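Local coordinates for protein ribose 5-phosphate isomerase (Trypanosoma cruzi, PDB 3M1P) that probably interconverts ribose 5-phosphate and ribulose 5-phosphate, as type B ribose 5-phosphate isomerases do, at residues C90-H93 against Y94-A97; I120-I123 against I124-L128. The protein carries 1 engineered substitution. All blocks are in the same frame, centred on the assembly; numbering follows the deposited sequence.

Interaction 1. Residues C90-H93 against Y94-A97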
loop_
_atom_site.group_PDB
_atom_site.type_symbol
_atom_site.label_atom_id
_atom_site.label_comp_id
_atom_site.label_asym_id
_atom_site.label_seq_id
_atom_site.Cartn_x
_atom_site.Cartn_y
_atom_site.Cartn_z
ATOM N N CYS A 90 1.442 5.076 -9.355
ATOM C CA CYS A 90 1.862 5.279 -7.972
ATOM C C CYS A 90 0.741 4.962 -6.986
ATOM O O CYS A 90 -0.444 5.200 -7.278
ATOM C CB CYS A 90 2.331 6.717 -7.771
ATOM S SG CYS A 90 3.677 7.161 -8.856
ATOM N N HIS A 91 1.140 4.455 -5.817
ATOM C CA HIS A 91 0.206 4.092 -4.748
ATOM C C HIS A 91 0.582 4.711 -3.396
ATOM O O HIS A 91 -0.062 4.448 -2.382
ATOM C CB HIS A 91 0.147 2.579 -4.599
ATOM C CG HIS A 91 1.451 1.979 -4.194
ATOM N ND1 HIS A 91 2.447 1.694 -5.097
ATOM C CD2 HIS A 91 1.940 1.647 -2.975
ATOM C CE1 HIS A 91 3.485 1.185 -4.455
ATOM N NE2 HIS A 91 3.205 1.151 -3.167
ATOM N N ASP A 92 1.637 5.508 -3.370
ATOM C CA ASP A 92 2.031 6.163 -2.129
ATOM C C ASP A 92 3.028 7.278 -2.422
ATOM O O ASP A 92 3.350 7.548 -3.566
ATOM C CB ASP A 92 2.614 5.142 -1.124
ATOM C CG ASP A 92 4.025 4.664 -1.501
ATOM O OD1 ASP A 92 4.384 4.715 -2.700
ATOM O OD2 ASP A 92 4.772 4.234 -0.581
ATOM N N HIS A 93 3.507 7.903 -1.360
ATOM C CA HIS A 93 4.431 8.998 -1.424
ATOM C C HIS A 93 5.775 8.587 -2.031
ATOM O O HIS A 93 6.335 9.308 -2.858
ATOM C CB HIS A 93 4.621 9.531 0.003
ATOM C CG HIS A 93 5.644 10.612 0.104
ATOM N ND1 HIS A 93 6.982 10.346 0.267
ATOM C CD2 HIS A 93 5.533 11.958 0.015
ATOM C CE1 HIS A 93 7.654 11.484 0.296
ATOM N NE2 HIS A 93 6.799 12.478 0.142
ATOM N N TYR A 94 6.290 7.432 -1.612
ATOM C CA TYR A 94 7.581 6.927 -2.084
ATOM C C TYR A 94 7.658 6.684 -3.608
ATOM O O TYR A 94 8.548 7.200 -4.281
ATOM C CB TYR A 94 7.977 5.661 -1.305
ATOM C CG TYR A 94 9.335 5.139 -1.700
ATOM C CD1 TYR A 94 10.502 5.624 -1.101
ATOM C CD2 TYR A 94 9.454 4.174 -2.685
ATOM C CE1 TYR A 94 11.762 5.150 -1.489
ATOM C CE2 TYR A 94 10.696 3.692 -3.073
ATOM C CZ TYR A 94 11.838 4.175 -2.469
ATOM O OH TYR A 94 13.041 3.666 -2.891
ATOM N N THR A 95 6.741 5.890 -4.150
ATOM C CA THR A 95 6.683 5.681 -5.611
ATOM C C THR A 95 6.469 7.001 -6.371
ATOM O O THR A 95 7.038 7.188 -7.440
ATOM C CB THR A 95 5.562 4.722 -5.992
ATOM O OG1 THR A 95 4.357 5.137 -5.333
ATOM C CG2 THR A 95 5.921 3.283 -5.586
ATOM N N ALA A 96 5.662 7.911 -5.820
ATOM C CA ALA A 96 5.426 9.213 -6.465
ATOM C C ALA A 96 6.727 10.013 -6.570
ATOM O O ALA A 96 7.046 10.588 -7.623
ATOM C CB ALA A 96 4.347 10.012 -5.717
ATOM N N ALA A 97 7.477 10.042 -5.471
ATOM C CA ALA A 97 8.740 10.769 -5.426
ATOM C C ALA A 97 9.779 10.124 -6.332
ATOM O O ALA A 97 10.433 10.821 -7.115
ATOM C CB ALA A 97 9.260 10.875 -3.983
HETATM O O HOH W 1 5.199 6.090 1.248
#
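D92 caps the N-terminus of helix 93-101, and its carboxylate meets Y94 and T95 in the first turn, just after strand 87-89 has ended. The CB of Y94 lies beside D92 OD2, and the two side chains run alongside each other in the same direction, with carboxylate and ring planes 54° apart. A water that donates to D92 OD2 over 2.6 Å also accepts a weak bond from Y94 N. Farther out, the tyrosine packs on T114 of the third subunit and E122 of the second.

T95 is the residue the cap grips. Aspartate suits the N-cap because its short chain, with CG tucked between backbone N and carbonyl carbon (chi1 74°), brings the carboxylate forward over the first turn. D92 OD1 takes two bonds: T95 N donates from 3.0 Å on the syn side, 35° out of the carboxylate plane, and T95 OG1 donates from 2.7 Å, nearly along the C-O axis. Threonine thus adds a hydroxyl donor to the backbone N-H, while H91 N gives its hydroxyl oxygen a weak bond. Its methyl CG2 touches H91 CE1 at 3.4 Å; that imidazole stacks on H91 of the third subunit.

A96 opens the regular helical ladder, A96 N donating to D92 O at 3.2 Å. Its lack of a long side chain lets C90 SG come up to A96 CA at 3.6 Å. A97 is equally compact and sits against T126 of helix 117-129. Its amide makes the next rung, A97 N to H93 O at 2.9 Å.

Interaction 2. Residues I120-I123 against I124-L128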
loop_
_atom_site.group_PDB
_atom_site.type_symbol
_atom_site.label_atom_id
_atom_site.label_comp_id
_atom_site.label_asym_id
_atom_site.label_seq_id
_atom_site.Cartn_x
_atom_site.Cartn_y
_atom_site.Cartn_z
ATOM N N ILE A 120 -4.057 9.930 -2.747
ATOM C CA ILE A 120 -4.021 10.430 -4.121
ATOM C C ILE A 120 -3.565 11.883 -4.101
ATOM O O ILE A 120 -2.689 12.273 -4.874
ATOM C CB ILE A 120 -5.387 10.266 -4.850
ATOM C CG1 ILE A 120 -5.634 8.789 -5.170
ATOM C CG2 ILE A 120 -5.416 11.107 -6.146
ATOM C CD1 ILE A 120 -7.052 8.453 -5.712
ATOM N N ARG A 121 -4.140 12.660 -3.183
ATOM C CA ARG A 121 -3.710 14.032 -2.941
ATOM C C ARG A 121 -2.189 14.121 -2.727
ATOM O O ARG A 121 -1.505 14.892 -3.398
ATOM C CB ARG A 121 -4.467 14.632 -1.748
ATOM C CG ARG A 121 -4.104 16.098 -1.500
ATOM C CD ARG A 121 -4.844 16.690 -0.298
ATOM N NE ARG A 121 -4.334 18.029 -0.001
ATOM C CZ ARG A 121 -3.258 18.278 0.739
ATOM N NH1 ARG A 121 -2.570 17.282 1.276
ATOM N NH2 ARG A 121 -2.856 19.531 0.935
ATOM N N GLU A 122 -1.678 13.305 -1.803
ATOM C CA GLU A 122 -0.270 13.259 -1.471
ATOM C C GLU A 122 0.576 12.847 -2.674
ATOM O O GLU A 122 1.637 13.432 -2.924
ATOM C CB GLU A 122 -0.055 12.276 -0.319
ATOM C CG GLU A 122 1.354 12.253 0.252
ATOM C CD GLU A 122 1.515 11.182 1.304
ATOM O OE1 GLU A 122 1.375 9.992 0.968
ATOM O OE2 GLU A 122 1.753 11.527 2.465
ATOM N N ILE A 123 0.105 11.840 -3.413
ATOM C CA ILE A 123 0.771 11.385 -4.634
ATOM C C ILE A 123 0.895 12.530 -5.658
ATOM O O ILE A 123 1.986 12.790 -6.171
ATOM C CB ILE A 123 0.037 10.173 -5.242
ATOM C CG1 ILE A 123 0.241 8.930 -4.373
ATOM C CG2 ILE A 123 0.474 9.887 -6.708
ATOM C CD1 ILE A 123 -0.697 7.796 -4.748
ATOM N N ILE A 124 -0.211 13.215 -5.944
ATOM C CA ILE A 124 -0.198 14.275 -6.960
ATOM C C ILE A 124 0.755 15.404 -6.568
ATOM O O ILE A 124 1.574 15.823 -7.372
ATOM C CB ILE A 124 -1.637 14.782 -7.292
ATOM C CG1 ILE A 124 -2.365 13.716 -8.113
ATOM C CG2 ILE A 124 -1.609 16.133 -8.063
ATOM C CD1 ILE A 124 -3.855 13.931 -8.211
ATOM N N ILE A 125 0.681 15.842 -5.314
ATOM C CA ILE A 125 1.543 16.910 -4.817
ATOM C C ILE A 125 3.018 16.526 -4.847
ATOM O O ILE A 125 3.847 17.287 -5.342
ATOM C CB ILE A 125 1.083 17.389 -3.397
ATOM C CG1 ILE A 125 -0.261 18.144 -3.511
ATOM C CG2 ILE A 125 2.211 18.192 -2.677
ATOM C CD1 ILE A 125 -1.078 18.231 -2.196
ATOM N N THR A 126 3.340 15.342 -4.330
ATOM C CA THR A 126 4.711 14.851 -4.328
ATOM C C THR A 126 5.288 14.707 -5.749
ATOM O O THR A 126 6.419 15.097 -6.009
ATOM C CB THR A 126 4.806 13.495 -3.584
ATOM O OG1 THR A 126 4.193 13.623 -2.299
ATOM C CG2 THR A 126 6.262 13.065 -3.439
ATOM N N PHE A 127 4.494 14.144 -6.649
ATOM C CA PHE A 127 4.864 14.000 -8.047
ATOM C C PHE A 127 5.210 15.356 -8.677
ATOM O O PHE A 127 6.252 15.503 -9.308
ATOM C CB PHE A 127 3.698 13.376 -8.798
ATOM C CG PHE A 127 4.010 13.006 -10.210
ATOM C CD1 PHE A 127 4.644 11.810 -10.497
ATOM C CD2 PHE A 127 3.629 13.850 -11.268
ATOM C CE1 PHE A 127 4.916 11.453 -11.823
ATOM C CE2 PHE A 127 3.890 13.500 -12.594
ATOM C CZ PHE A 127 4.543 12.307 -12.873
ATOM N N LEU A 128 4.337 16.345 -8.487
ATOM C CA LEU A 128 4.521 17.648 -9.131
ATOM C C LEU A 128 5.685 18.430 -8.536
ATOM O O LEU A 128 6.428 19.084 -9.268
ATOM C CB LEU A 128 3.228 18.471 -9.104
ATOM C CG LEU A 128 2.088 17.901 -9.952
ATOM C CD1 LEU A 128 0.795 18.657 -9.714
ATOM C CD2 LEU A 128 2.455 17.883 -11.445
#
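R121 and I125 meet one helical turn apart because R121 swings CG away from its own N (chi1 -177°) and runs extended to NE. In this i to i+4 pairing along helix 117-129, I125 CD1 lies over the centre of one guanidinium face, 3.7 Å from R121 CZ. Arginine suits a partly exposed position: its flat group gives a methyl a face to rest on, while NH2 makes a salt bridge with E26.

T126 holds OG1 beside its own N (chi1 -52°), and from there the hydroxyl donates to E122 O at 2.6 Å. T126 N donates to the same oxygen from 2.9 Å, the two donors arriving from opposite faces of the carbonyl plane. Threonine can thus satisfy its buried hydroxyl within the helix. E122 turns its carboxylate outward, where E122 OE2 hydrogen-bonds to H93 ND1 of the second subunit.

I120 and I124 pack on L20 of helix 17-26, where apolar side chains suit a buried helix-helix face, as I123 and F127 do against strand 107-111. Between the first two, I124 CD1 touches I120 CG2 at 3.8 Å.

In the fold
Interaction 1 comes first along the chain, where the loop after strand 87-89 enters helix 93-101; interaction 2 lies in helix 117-129, and strand 107-111 comes between the two helices in sequence. In the five-stranded parallel sheet that strand is the neighbour of 87-89, so the two contacts belong to adjacent strand-helix units of the alpha/beta fold. Their centres are about 8 Å apart and they touch directly: H93 CD2 packs on T126 OG1 at 3.1 Å. H93 stacks on H93 of the second subunit and bonds weakly to its E122, while E122 bonds to H93 of that subunit. The helix start and E122 thus contribute to this interface; interaction 1 also faces the third subunit.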